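Local coordinates for adenosine kinase (Sinorhizobium meliloti, PDB 3UBO), which probably catalyses the phosphoryl transfer that turns adenosine into AMP, as a pfkB-family kinase captured with adenosine and ADP bound, at residues A[137-142]-A[165-170]; A[103-108]-A[143-148]; A[81-86]-A[112-117]; A[152-157]-A[184-189]; A[201-206]-A[222-227]. All coordinates share one frame; numbering follows the deposited sequence.

Contact 1 of 5, residues A[137-142]-A[165-170]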
# COMPACT_ATOMS: atom_id res chain seq x y z
N VAL A 137 -3.46 21.46 -10.00
CA VAL A 137 -4.12 22.66 -10.58
C VAL A 137 -3.24 23.36 -11.64
O VAL A 137 -3.73 24.01 -12.54
CB VAL A 137 -4.54 23.67 -9.51
CG1 VAL A 137 -5.66 23.13 -8.65
CG2 VAL A 137 -3.30 24.06 -8.69
N GLU A 138 -1.93 23.17 -11.47
CA GLU A 138 -0.84 23.60 -12.37
C GLU A 138 -0.79 22.81 -13.67
O GLU A 138 0.15 22.96 -14.42
CB GLU A 138 0.54 23.38 -11.71
CG GLU A 138 0.80 24.08 -10.38
CD GLU A 138 0.80 25.62 -10.46
OE1 GLU A 138 0.81 26.16 -11.62
OE2 GLU A 138 0.80 26.29 -9.37
N LEU A 139 -1.74 21.93 -13.93
CA LEU A 139 -1.61 21.17 -15.15
C LEU A 139 -2.27 21.97 -16.22
O LEU A 139 -3.44 22.44 -16.06
CB LEU A 139 -2.30 19.80 -15.06
CG LEU A 139 -2.36 19.03 -16.39
CD1 LEU A 139 -1.13 18.09 -16.61
CD2 LEU A 139 -3.71 18.34 -16.57
N GLY A 140 -1.55 22.10 -17.32
CA GLY A 140 -2.11 22.81 -18.44
C GLY A 140 -1.45 22.49 -19.78
O GLY A 140 -0.72 21.47 -19.89
N PRO A 141 -1.71 23.36 -20.79
CA PRO A 141 -1.32 23.16 -22.18
C PRO A 141 0.14 22.96 -22.30
O PRO A 141 0.54 22.24 -23.17
CB PRO A 141 -1.75 24.44 -22.84
CG PRO A 141 -2.96 24.82 -22.11
CD PRO A 141 -2.63 24.51 -20.67
N GLU A 142 0.92 23.49 -21.38
CA GLU A 142 2.37 23.45 -21.51
C GLU A 142 2.85 22.03 -21.38
O GLU A 142 4.00 21.70 -21.72
CB GLU A 142 2.92 24.28 -20.39
CG GLU A 142 1.90 25.40 -20.15
CD GLU A 142 1.73 25.78 -18.68
OE1 GLU A 142 1.07 24.97 -17.91
OE2 GLU A 142 2.24 26.90 -18.34
N PRO A 165 -7.93 24.60 -12.85
CA PRO A 165 -8.34 25.82 -13.58
C PRO A 165 -8.16 25.68 -15.13
O PRO A 165 -9.12 25.93 -15.91
CB PRO A 165 -7.41 26.91 -13.00
CG PRO A 165 -6.54 26.22 -11.96
CD PRO A 165 -6.62 24.73 -12.21
N ARG A 166 -6.97 25.19 -15.51
CA ARG A 166 -6.49 25.19 -16.87
C ARG A 166 -6.21 23.81 -17.45
O ARG A 166 -5.31 23.65 -18.30
CB ARG A 166 -5.18 25.97 -16.91
CG ARG A 166 -5.26 27.27 -16.17
CD ARG A 166 -3.92 27.60 -15.69
NE ARG A 166 -2.90 27.54 -16.75
CZ ARG A 166 -1.83 26.73 -16.68
NH1 ARG A 166 -1.71 25.93 -15.60
NH2 ARG A 166 -0.88 26.72 -17.64
N ALA A 167 -6.96 22.81 -17.03
CA ALA A 167 -6.75 21.51 -17.60
C ALA A 167 -7.55 21.38 -18.89
O ALA A 167 -6.97 20.97 -19.88
CB ALA A 167 -7.03 20.37 -16.62
N LYS A 168 -8.85 21.74 -18.89
CA LYS A 168 -9.64 21.95 -20.12
C LYS A 168 -8.83 22.57 -21.34
O LYS A 168 -9.07 22.19 -22.50
CB LYS A 168 -10.91 22.77 -19.81
CG LYS A 168 -10.66 24.27 -19.38
CD LYS A 168 -11.73 24.76 -18.37
CE LYS A 168 -12.89 25.59 -18.98
NZ LYS A 168 -14.32 25.35 -18.42
N ASP A 169 -7.88 23.47 -21.09
CA ASP A 169 -7.05 24.04 -22.19
C ASP A 169 -5.84 23.17 -22.56
O ASP A 169 -5.19 23.40 -23.59
CB ASP A 169 -6.54 25.51 -21.94
CG ASP A 169 -7.58 26.41 -21.25
OD1 ASP A 169 -8.80 26.34 -21.58
OD2 ASP A 169 -7.18 27.18 -20.33
N ALA A 170 -5.48 22.21 -21.72
CA ALA A 170 -4.47 21.26 -22.14
C ALA A 170 -5.18 20.19 -22.97
O ALA A 170 -4.51 19.47 -23.72
CB ALA A 170 -3.75 20.64 -20.94
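Leu139 CD2 lies 3.9 Å from Ala167 CB, both residues being buried, and this pair forms the apolar centre of the contact. On one flank Pro141 CD approaches Ala170 CB at 4.0 Å. On the other, Val137 CB sits 3.6 Å from Pro165 CD. The backbone adds a CA-H...O contact from Gly140 CA to Arg166 O (3.3 Å). In the fold, these pairs set the loop that follows strand 127-132 against the N-terminal part of helix 168-179, the crossover helix of a beta-alpha-beta unit, with adenosine about 10 Å from the side chain of Ala167. Farther out, the Arg166 chain bends at CG-CD (chi3 51°) and brings its guanidinium back over the loop. Gly140 CA lies over one of its faces, while the carbonyls of Val137 and Glu138 come near its edge. Arg166 NH2 donates to Glu142 OE1 at 2.6 Å in a salt bridge with an N-H...O angle of 162°. The acceptor lies in the guanidinium plane, yet OE1 is met from above its own carboxylate, the two planes being 78° apart. Replacing Arg166 by a leucine would probably leave the Glu142 carboxylate without its cationic mate and let that side chain turn.

Contact 2 of 5, residues A[103-108]-A[143-148]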
# COMPACT_ATOMS: atom_id res chain seq x y z
N PHE A 103 5.84 8.27 -19.06
CA PHE A 103 5.52 9.39 -18.17
C PHE A 103 6.71 10.34 -18.04
O PHE A 103 7.71 9.98 -17.41
CB PHE A 103 5.18 8.89 -16.78
CG PHE A 103 4.73 9.99 -15.87
CD1 PHE A 103 3.56 10.70 -16.17
CD2 PHE A 103 5.46 10.32 -14.72
CE1 PHE A 103 3.12 11.70 -15.33
CE2 PHE A 103 5.02 11.32 -13.90
CZ PHE A 103 3.85 12.01 -14.20
N GLN A 104 6.58 11.54 -18.62
CA GLN A 104 7.72 12.44 -18.81
C GLN A 104 7.33 13.83 -18.34
O GLN A 104 8.21 14.64 -18.03
CB GLN A 104 8.18 12.43 -20.27
CG GLN A 104 9.00 11.20 -20.58
CD GLN A 104 10.19 11.04 -19.61
OE1 GLN A 104 10.89 12.04 -19.33
NE2 GLN A 104 10.43 9.81 -19.07
N THR A 105 6.02 14.11 -18.26
CA THR A 105 5.54 15.35 -17.66
C THR A 105 6.42 15.95 -16.53
O THR A 105 6.89 15.21 -15.66
CB THR A 105 4.09 15.28 -17.24
OG1 THR A 105 3.31 15.24 -18.43
CG2 THR A 105 3.76 16.55 -16.50
N LYS A 106 6.68 17.27 -16.61
CA LYS A 106 7.60 17.94 -15.68
C LYS A 106 6.96 18.21 -14.30
O LYS A 106 5.83 18.67 -14.21
CB LYS A 106 8.10 19.23 -16.29
CG LYS A 106 9.44 19.75 -15.69
CD LYS A 106 9.56 21.32 -15.67
CE LYS A 106 11.04 21.81 -15.97
NZ LYS A 106 11.74 20.99 -17.06
N PRO A 107 7.68 17.89 -13.21
CA PRO A 107 7.03 18.09 -11.91
C PRO A 107 7.16 19.54 -11.44
O PRO A 107 8.15 20.17 -11.80
CB PRO A 107 7.84 17.16 -10.98
CG PRO A 107 9.21 17.09 -11.62
CD PRO A 107 8.90 17.07 -13.11
N LEU A 108 6.23 19.99 -10.58
CA LEU A 108 6.12 21.33 -10.01
C LEU A 108 7.36 22.02 -9.40
O LEU A 108 7.66 23.22 -9.75
CB LEU A 108 5.00 21.37 -9.01
CG LEU A 108 4.09 22.55 -9.28
CD1 LEU A 108 3.87 22.67 -10.77
CD2 LEU A 108 2.76 22.53 -8.53
N ASP A 143 1.94 21.19 -20.87
CA ASP A 143 2.26 19.84 -20.43
C ASP A 143 1.83 18.75 -21.44
O ASP A 143 2.07 17.55 -21.20
CB ASP A 143 1.59 19.58 -19.07
CG ASP A 143 2.29 20.27 -17.91
OD1 ASP A 143 3.55 20.14 -17.82
OD2 ASP A 143 1.55 20.89 -17.09
N VAL A 144 1.17 19.17 -22.53
CA VAL A 144 0.94 18.33 -23.71
C VAL A 144 2.32 17.99 -24.33
O VAL A 144 3.03 18.89 -24.76
CB VAL A 144 -0.05 18.96 -24.75
CG1 VAL A 144 -0.19 18.07 -25.87
CG2 VAL A 144 -1.46 19.22 -24.13
N GLU A 145 2.77 16.73 -24.24
CA GLU A 145 3.83 16.24 -25.12
C GLU A 145 3.12 16.01 -26.46
O GLU A 145 2.08 15.30 -26.55
CB GLU A 145 4.52 14.95 -24.64
CG GLU A 145 5.65 15.10 -23.64
CD GLU A 145 5.77 13.88 -22.69
OE1 GLU A 145 6.42 12.89 -23.12
OE2 GLU A 145 5.21 13.93 -21.52
N ASP A 146 3.66 16.64 -27.49
CA ASP A 146 3.01 16.89 -28.76
C ASP A 146 3.01 15.64 -29.67
O ASP A 146 1.96 15.16 -30.22
CB ASP A 146 3.85 18.03 -29.39
CG ASP A 146 3.08 18.79 -30.42
OD1 ASP A 146 2.13 18.15 -30.95
OD2 ASP A 146 3.38 19.99 -30.69
N ASP A 147 4.25 15.15 -29.81
CA ASP A 147 4.60 13.98 -30.58
C ASP A 147 3.80 12.83 -30.03
O ASP A 147 3.10 12.10 -30.77
CB ASP A 147 6.13 13.71 -30.51
CG ASP A 147 6.71 13.78 -29.08
OD1 ASP A 147 6.34 14.72 -28.36
OD2 ASP A 147 7.52 12.91 -28.67
N VAL A 148 3.85 12.71 -28.70
CA VAL A 148 3.10 11.69 -27.96
C VAL A 148 1.57 11.70 -28.23
O VAL A 148 1.07 10.67 -28.60
CB VAL A 148 3.55 11.66 -26.46
CG1 VAL A 148 2.89 10.53 -25.63
CG2 VAL A 148 5.12 11.55 -26.42
O HOH W 1 4.32 11.65 -20.22
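Glu145 reaches across to Gln104 and Thr105 with its carboxylate, and the evidence for the link is a shared water. That water accepts from Gln104 N at 2.8 Å and donates to Glu145 OE2, also at 2.8 Å. The other oxygen of Glu145, OE1, lies 3.4 Å from Gln104 CB and accepts a hydrogen bond from His102 NE2, so OE1 is held by His102 and OE2, through the water, by the backbone of Gln104. The group gets there because CG stands beside the backbone N of Glu145 (chi1 -84°) and the chain then bends at chi2. Thr105, which is buried, meets the second acidic residue, Asp143, at about a right angle: Thr105 CG2 is 3.8 Å from Asp143 OD1. Its hydroxyl OG1 keeps a similar 3.8 Å from Asp143 O, a packing distance. The carboxylate of Asp143 finds its polar partners elsewhere, in a weak, long ion pair with Lys82 and a weak hydrogen bond from Gly140 N. Glu145 also occupies the N-cap position of helix 146-150. The arrangement thus joins the start of that helix to the chain leaving strand 102-103, an outermost strand of the seven-stranded parallel sheet in this pfkB-type alpha/beta fold.

Contact 3 of 5, residues A[81-86]-A[112-117]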
# COMPACT_ATOMS: atom_id res chain seq x y z
N GLY A 81 0.36 13.89 -16.20
CA GLY A 81 -0.22 14.25 -14.92
C GLY A 81 0.55 15.37 -14.24
O GLY A 81 1.67 15.70 -14.64
N LYS A 82 -0.06 15.96 -13.22
CA LYS A 82 0.57 17.05 -12.48
C LYS A 82 1.00 16.60 -11.09
O LYS A 82 0.17 16.23 -10.26
CB LYS A 82 -0.39 18.24 -12.37
CG LYS A 82 0.18 19.55 -12.90
CD LYS A 82 1.70 19.49 -12.99
CE LYS A 82 2.20 20.10 -14.29
NZ LYS A 82 3.68 20.01 -14.41
N VAL A 83 2.31 16.63 -10.85
CA VAL A 83 2.86 16.23 -9.56
C VAL A 83 4.00 17.15 -9.14
O VAL A 83 4.65 17.78 -9.98
CB VAL A 83 3.36 14.78 -9.59
CG1 VAL A 83 2.21 13.82 -9.85
CG2 VAL A 83 4.45 14.62 -10.64
N ALA A 84 4.24 17.23 -7.83
CA ALA A 84 5.29 18.05 -7.31
C ALA A 84 6.59 17.29 -7.21
O ALA A 84 6.66 16.09 -7.37
CB ALA A 84 4.89 18.67 -6.03
N ASP A 85 7.66 18.04 -7.03
CA ASP A 85 9.03 17.53 -6.97
C ASP A 85 9.27 16.83 -5.60
O ASP A 85 10.40 16.69 -5.14
CB ASP A 85 9.97 18.73 -7.14
CG ASP A 85 11.46 18.31 -7.15
OD1 ASP A 85 11.69 17.06 -7.20
OD2 ASP A 85 12.37 19.23 -7.14
N ASP A 86 8.19 16.34 -4.98
CA ASP A 86 8.23 15.77 -3.61
C ASP A 86 8.18 14.20 -3.54
O ASP A 86 8.31 13.51 -4.55
CB ASP A 86 7.10 16.39 -2.79
CG ASP A 86 5.76 16.19 -3.43
OD1 ASP A 86 5.67 15.17 -4.17
OD2 ASP A 86 4.83 17.02 -3.20
N PRO A 112 1.99 23.79 -5.00
CA PRO A 112 1.38 22.74 -4.14
C PRO A 112 2.12 21.38 -4.09
O PRO A 112 2.87 21.02 -5.01
CB PRO A 112 -0.07 22.58 -4.69
CG PRO A 112 -0.40 23.85 -5.32
CD PRO A 112 0.97 24.47 -5.82
N PRO A 113 1.90 20.60 -3.03
CA PRO A 113 2.55 19.29 -3.10
C PRO A 113 1.63 18.36 -3.89
O PRO A 113 0.50 18.77 -4.26
CB PRO A 113 2.63 18.85 -1.64
CG PRO A 113 1.80 19.90 -0.88
CD PRO A 113 1.00 20.66 -1.88
N THR A 114 2.15 17.17 -4.17
CA THR A 114 1.46 16.19 -4.97
C THR A 114 0.03 15.94 -4.47
O THR A 114 -0.24 15.81 -3.28
CB THR A 114 2.34 14.94 -5.01
OG1 THR A 114 3.54 15.25 -5.74
CG2 THR A 114 1.65 13.75 -5.60
N ALA A 115 -0.92 15.92 -5.38
CA ALA A 115 -2.30 15.73 -4.98
C ALA A 115 -2.51 14.43 -4.23
O ALA A 115 -1.77 13.49 -4.46
CB ALA A 115 -3.17 15.72 -6.16
N ARG A 116 -3.49 14.38 -3.34
CA ARG A 116 -3.74 13.18 -2.56
C ARG A 116 -5.23 13.02 -2.28
O ARG A 116 -5.96 14.01 -2.23
CB ARG A 116 -2.96 13.21 -1.25
CG ARG A 116 -3.56 14.12 -0.19
CD ARG A 116 -3.01 13.80 1.19
NE ARG A 116 -2.60 15.00 1.91
CZ ARG A 116 -1.68 15.86 1.47
NH1 ARG A 116 -1.08 15.64 0.31
NH2 ARG A 116 -1.37 16.93 2.19
N SER A 117 -5.67 11.78 -2.10
CA SER A 117 -7.07 11.54 -1.84
C SER A 117 -7.27 10.60 -0.66
O SER A 117 -6.61 9.53 -0.56
CB SER A 117 -7.75 11.04 -3.11
OG SER A 117 -9.12 10.82 -2.92
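Asp86 grips Thr114 with both carboxylate oxygens, and this is the tight part of the contact. Thr114 OG1 donates to Asp86 OD1 at 2.6 Å, while Thr114 N donates to Asp86 OD2 at 2.9 Å along a nearly straight line (165°). Each oxygen uses its syn lone pair, so hydroxyl and amide are held side by side at the fork of one carboxylate. The same hydroxyl accepts from Ala84 N at 3.0 Å, which fixes its rotation from two directions. With CG between the backbone N and carbonyl carbon (chi1 57°), Asp86 can face Thr114 and still serve as N-cap of helix 87-98, where OD1 also accepts from Gly89 N. Replacing Asp86 by an alanine would probably leave the Thr114 amide and hydroxyl without their acceptors and the helix start without its cap. The looser part lies at Val83, whose CB stays 3.9 Å from Thr114 OG1 with no hydrogen bond. Pro112 O lies 3.3 Å from Ala84 CB, and Gln87 of the second subunit packs on Asp86 and Pro113. Strand 116-121 of the mixed sheet is thereby tied to the helix that follows strand 77-80. Three N-H and O-H donors converging on one carboxylate at a helix start would be expected to favour its ionised form.

Contact 4 of 5, residues A[152-157]-A[184-189]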
# COMPACT_ATOMS: atom_id res chain seq x y z
N SER A 152 -0.56 8.23 -30.60
CA SER A 152 -1.40 7.46 -29.70
C SER A 152 -2.79 7.31 -30.25
O SER A 152 -3.47 8.32 -30.57
CB SER A 152 -1.41 8.08 -28.28
OG SER A 152 -0.14 7.90 -27.67
N LYS A 153 -3.22 6.03 -30.32
CA LYS A 153 -4.45 5.67 -31.02
C LYS A 153 -5.66 6.35 -30.37
O LYS A 153 -6.39 7.12 -31.00
CB LYS A 153 -4.64 4.14 -31.13
CG LYS A 153 -3.51 3.35 -31.87
CD LYS A 153 -4.01 1.93 -32.28
CE LYS A 153 -2.91 0.90 -32.43
NZ LYS A 153 -3.46 -0.38 -33.05
N VAL A 154 -5.85 6.05 -29.10
CA VAL A 154 -6.77 6.84 -28.32
C VAL A 154 -6.09 7.83 -27.37
O VAL A 154 -4.98 7.58 -26.87
CB VAL A 154 -7.72 6.01 -27.60
CG1 VAL A 154 -8.73 6.92 -26.99
CG2 VAL A 154 -8.42 5.14 -28.61
N THR A 155 -6.72 8.97 -27.18
CA THR A 155 -6.39 9.84 -26.06
C THR A 155 -7.61 9.83 -25.09
O THR A 155 -8.79 10.01 -25.49
CB THR A 155 -5.85 11.27 -26.54
OG1 THR A 155 -4.58 11.14 -27.22
CG2 THR A 155 -5.69 12.27 -25.36
N TYR A 156 -7.33 9.53 -23.82
CA TYR A 156 -8.41 9.44 -22.84
C TYR A 156 -8.11 10.31 -21.63
O TYR A 156 -6.94 10.39 -21.20
CB TYR A 156 -8.50 8.02 -22.44
CG TYR A 156 -9.43 7.66 -21.30
CD1 TYR A 156 -10.79 7.46 -21.51
CD2 TYR A 156 -8.93 7.45 -20.02
CE1 TYR A 156 -11.63 7.08 -20.49
CE2 TYR A 156 -9.78 7.04 -18.97
CZ TYR A 156 -11.14 6.85 -19.21
OH TYR A 156 -12.00 6.44 -18.18
N PHE A 157 -9.15 10.97 -21.11
CA PHE A 157 -9.01 12.02 -20.08
C PHE A 157 -10.24 12.10 -19.19
O PHE A 157 -11.35 11.79 -19.63
CB PHE A 157 -8.77 13.41 -20.74
CG PHE A 157 -10.02 14.00 -21.41
CD1 PHE A 157 -10.29 13.76 -22.76
CD2 PHE A 157 -10.95 14.74 -20.67
CE1 PHE A 157 -11.45 14.25 -23.36
CE2 PHE A 157 -12.10 15.24 -21.25
CZ PHE A 157 -12.35 15.00 -22.60
N GLU A 184 -8.35 8.89 -32.10
CA GLU A 184 -9.64 8.98 -31.42
C GLU A 184 -9.47 9.50 -29.99
O GLU A 184 -8.43 9.27 -29.33
CB GLU A 184 -10.33 7.61 -31.39
CG GLU A 184 -11.31 7.39 -32.55
CD GLU A 184 -11.76 5.97 -32.66
OE1 GLU A 184 -13.00 5.74 -32.69
OE2 GLU A 184 -10.88 5.09 -32.69
N THR A 185 -10.49 10.21 -29.51
CA THR A 185 -10.42 10.80 -28.19
C THR A 185 -11.43 10.17 -27.24
O THR A 185 -12.59 9.93 -27.63
CB THR A 185 -10.62 12.35 -28.22
OG1 THR A 185 -11.99 12.68 -28.53
CG2 THR A 185 -9.67 13.01 -29.19
N ALA A 186 -11.03 9.95 -26.00
CA ALA A 186 -12.01 9.38 -25.10
C ALA A 186 -12.12 10.06 -23.75
O ALA A 186 -11.16 10.69 -23.28
CB ALA A 186 -11.77 7.86 -24.96
N MSE A 187 -13.28 9.90 -23.11
CA MSE A 187 -13.42 10.31 -21.72
C MSE A 187 -14.26 9.45 -20.78
O MSE A 187 -15.25 8.86 -21.17
CB MSE A 187 -13.98 11.72 -21.66
CG MSE A 187 -15.52 11.75 -21.57
SE MSE A 187 -16.19 13.62 -21.75
CE MSE A 187 -15.40 14.47 -20.11
N THR A 188 -13.91 9.45 -19.49
CA THR A 188 -14.83 8.99 -18.44
C THR A 188 -15.61 10.16 -17.81
O THR A 188 -15.05 11.21 -17.59
CB THR A 188 -14.07 8.36 -17.30
OG1 THR A 188 -14.79 8.64 -16.11
CG2 THR A 188 -12.72 8.99 -17.15
N LEU A 189 -16.87 9.99 -17.48
CA LEU A 189 -17.58 11.05 -16.76
C LEU A 189 -17.15 11.22 -15.29
O LEU A 189 -17.67 12.06 -14.55
CB LEU A 189 -19.07 10.77 -16.80
CG LEU A 189 -19.76 11.35 -18.01
CD1 LEU A 189 -18.73 11.47 -19.08
CD2 LEU A 189 -20.89 10.46 -18.42
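Lys153 O opens the ladder by accepting from Glu184 N at 2.9 Å, an almost linear bond (179°). Its ammonium group leads away to Thr291 O. Val154 pairs in register with Glu184 and sends CG1 against Ala186 CB, on the face those residues share with Tyr156. Thr155 then bonds in both directions: its N donates to Glu184 O at 2.8 Å, and its O accepts from Ala186 N in a bond modelled so short that its length is doubtful. Its side chain points to the opposite face, as does Thr185, whose hydroxyl bonds to Thr210 O. Tyr156 has CG opposite the backbone N (chi1 172°), and Ala186 CB meets the edge of its ring in plane, 3.6 Å from Tyr156 CD1. Phe157 N donates to Ala186 O at 3.0 Å, whereas the bond from Thr188 N to Phe157 O is weak. The Phe157 ring presents one face to Met187: CB stands 4.0 Å from its centroid, 17° off the normal, in a CH-pi contact. The selenium of Met187, a selenomethionine in this crystal, lies obliquely to the ring in a Met-aromatic contact, and Met187 CE lies 3.6 Å from Phe157 CE2. Ile171 and Leu205, from helices 168-179 and 199-207, also touch Phe157. The side chain of Thr188, at the end of strand 184-188, is about 7 Å from bound ADP and about 8 Å from adenosine. Four parallel bridges, Val154-Glu184 through Phe157-Met187, with helix 168-179 linking the strands, define a beta-alpha-beta crossover in the central parallel sheet.

Contact 5 of 5, residues A[201-206]-A[222-227]; sequences EFLELM and LALYET
Leu224 of segment 222-227 points toward Leu203, the two side chains sliding past each other in opposite directions. CG lies trans to its own backbone N (chi1 169°), which carries Leu224 CD1 to 3.9 Å from Leu203 CD2. The other branch, Leu224 CD2, is 4.4 Å from Met206 SE, so Leu224 meets Leu203 with one methyl and Met206, a selenomethionine, with the other. Val195 of helix 192-197 packs on it as well. Tyr225 comes next, and its ring swings back over the preceding residue, with Leu224 CG 4.1 Å above the ring plane and over its centre. From an oblique direction Leu203 CD2 approaches Tyr225 CE1 at 3.7 Å, so this one methyl touches both Leu224 and the ring. At the far end of the ring, Met206 CE lies 3.9 Å from Tyr225 OH. No hydrogen bond spans the two segments. The helices that precede and follow strand 213-217 are therefore joined here by leucine, selenomethionine and tyrosine-ring contacts, through dispersion and the burial of apolar surface, while the Tyr225 hydroxyl bonds to Asp240 of helix 230-240, outside the two segments.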
# COMPACT_ATOMS: atom_id res chain seq x y z
N GLU A 201 -20.56 21.82 -20.09
CA GLU A 201 -19.20 21.72 -20.64
C GLU A 201 -18.94 20.36 -21.26
O GLU A 201 -18.27 20.26 -22.30
CB GLU A 201 -18.09 22.01 -19.61
CG GLU A 201 -17.82 23.49 -19.32
CD GLU A 201 -18.51 23.96 -18.05
OE1 GLU A 201 -19.58 23.40 -17.70
OE2 GLU A 201 -17.97 24.90 -17.41
N PHE A 202 -19.49 19.33 -20.62
CA PHE A 202 -19.31 17.93 -21.01
C PHE A 202 -20.02 17.65 -22.36
O PHE A 202 -19.34 17.32 -23.34
CB PHE A 202 -19.75 16.98 -19.84
CG PHE A 202 -18.69 16.77 -18.74
CD1 PHE A 202 -17.51 17.55 -18.69
CD2 PHE A 202 -18.89 15.83 -17.71
CE1 PHE A 202 -16.55 17.32 -17.66
CE2 PHE A 202 -17.95 15.61 -16.68
CZ PHE A 202 -16.80 16.32 -16.64
N LEU A 203 -21.36 17.81 -22.41
CA LEU A 203 -22.17 17.71 -23.66
C LEU A 203 -21.60 18.39 -24.94
O LEU A 203 -21.38 17.76 -25.99
CB LEU A 203 -23.59 18.25 -23.40
CG LEU A 203 -24.46 17.42 -22.47
CD1 LEU A 203 -25.73 18.12 -22.16
CD2 LEU A 203 -24.78 16.11 -23.15
N GLU A 204 -21.40 19.68 -24.85
CA GLU A 204 -20.86 20.45 -25.95
C GLU A 204 -19.47 19.92 -26.32
O GLU A 204 -19.02 19.96 -27.48
CB GLU A 204 -20.75 21.93 -25.54
CG GLU A 204 -19.74 22.78 -26.33
CD GLU A 204 -20.14 22.99 -27.79
OE1 GLU A 204 -21.36 22.85 -28.12
OE2 GLU A 204 -19.21 23.29 -28.58
N LEU A 205 -18.78 19.46 -25.31
CA LEU A 205 -17.49 18.88 -25.55
C LEU A 205 -17.68 17.54 -26.34
O LEU A 205 -16.82 17.16 -27.11
CB LEU A 205 -16.76 18.76 -24.23
CG LEU A 205 -15.59 17.85 -24.00
CD1 LEU A 205 -14.29 18.63 -24.12
CD2 LEU A 205 -15.78 17.25 -22.61
N MSE A 206 -18.84 16.89 -26.20
CA MSE A 206 -19.17 15.73 -27.04
C MSE A 206 -19.72 16.17 -28.40
O MSE A 206 -19.22 15.80 -29.46
CB MSE A 206 -20.24 14.84 -26.40
CG MSE A 206 -19.80 14.09 -25.17
SE MSE A 206 -21.39 13.39 -24.09
CE MSE A 206 -21.92 11.76 -25.08
N LEU A 222 -27.47 8.62 -16.07
CA LEU A 222 -28.81 9.13 -15.74
C LEU A 222 -28.82 10.63 -15.49
O LEU A 222 -29.87 11.26 -15.59
CB LEU A 222 -29.38 8.44 -14.50
CG LEU A 222 -29.69 6.95 -14.67
CD1 LEU A 222 -30.25 6.30 -13.39
CD2 LEU A 222 -30.63 6.76 -15.83
N ALA A 223 -27.65 11.19 -15.17
CA ALA A 223 -27.57 12.50 -14.54
C ALA A 223 -27.07 13.48 -15.53
O ALA A 223 -27.17 14.69 -15.34
CB ALA A 223 -26.60 12.45 -13.37
N LEU A 224 -26.45 12.95 -16.57
CA LEU A 224 -25.97 13.73 -17.68
C LEU A 224 -27.14 14.23 -18.52
O LEU A 224 -27.05 15.28 -19.12
CB LEU A 224 -25.01 12.90 -18.50
CG LEU A 224 -24.52 13.37 -19.86
CD1 LEU A 224 -23.57 14.58 -19.72
CD2 LEU A 224 -23.86 12.21 -20.61
N TYR A 225 -28.25 13.51 -18.52
CA TYR A 225 -29.49 13.94 -19.19
C TYR A 225 -30.61 14.13 -18.17
O TYR A 225 -31.77 13.80 -18.45
CB TYR A 225 -29.91 12.93 -20.31
CG TYR A 225 -28.81 12.70 -21.34
CD1 TYR A 225 -28.42 13.72 -22.21
CD2 TYR A 225 -28.12 11.49 -21.43
CE1 TYR A 225 -27.40 13.55 -23.14
CE2 TYR A 225 -27.08 11.30 -22.35
CZ TYR A 225 -26.73 12.34 -23.21
OH TYR A 225 -25.71 12.19 -24.13
N GLU A 226 -30.26 14.65 -16.98
CA GLU A 226 -31.22 14.85 -15.90
C GLU A 226 -32.45 13.94 -16.06
O GLU A 226 -33.51 14.43 -16.44
CB GLU A 226 -31.69 16.31 -15.86
N THR A 227 -32.31 12.64 -15.79
CA THR A 227 -33.43 11.68 -15.88
C THR A 227 -33.30 10.35 -15.09
O THR A 227 -32.20 9.79 -14.91
CB THR A 227 -33.82 11.34 -17.37
OG1 THR A 227 -34.85 10.34 -17.41
CG2 THR A 227 -32.61 10.81 -18.14

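Overall arrangement
From the N terminus, contact 3 closes the first loop, from the chain after strand 77-80 to the chain entering strand 116-121. Contact 2 opens inside that loop at 103-108 and closes beyond it, so the two cross, and Leu108 with Val83 links them by a probable backbone hydrogen bond. Contact 1 crosses contact 2 in turn, carrying the connection to helix 168-179, and Leu139 touches Lys82 of contact 3. Contact 4 crosses contact 1 and brings together two central strands of the parallel sheet. Contact 5 follows in series, yet Leu205 and Phe202 pack on Met187. The chain of crossings thus runs from the mixed sheet to the core, and contact 5 continues it to helices 199-207 and 218-224.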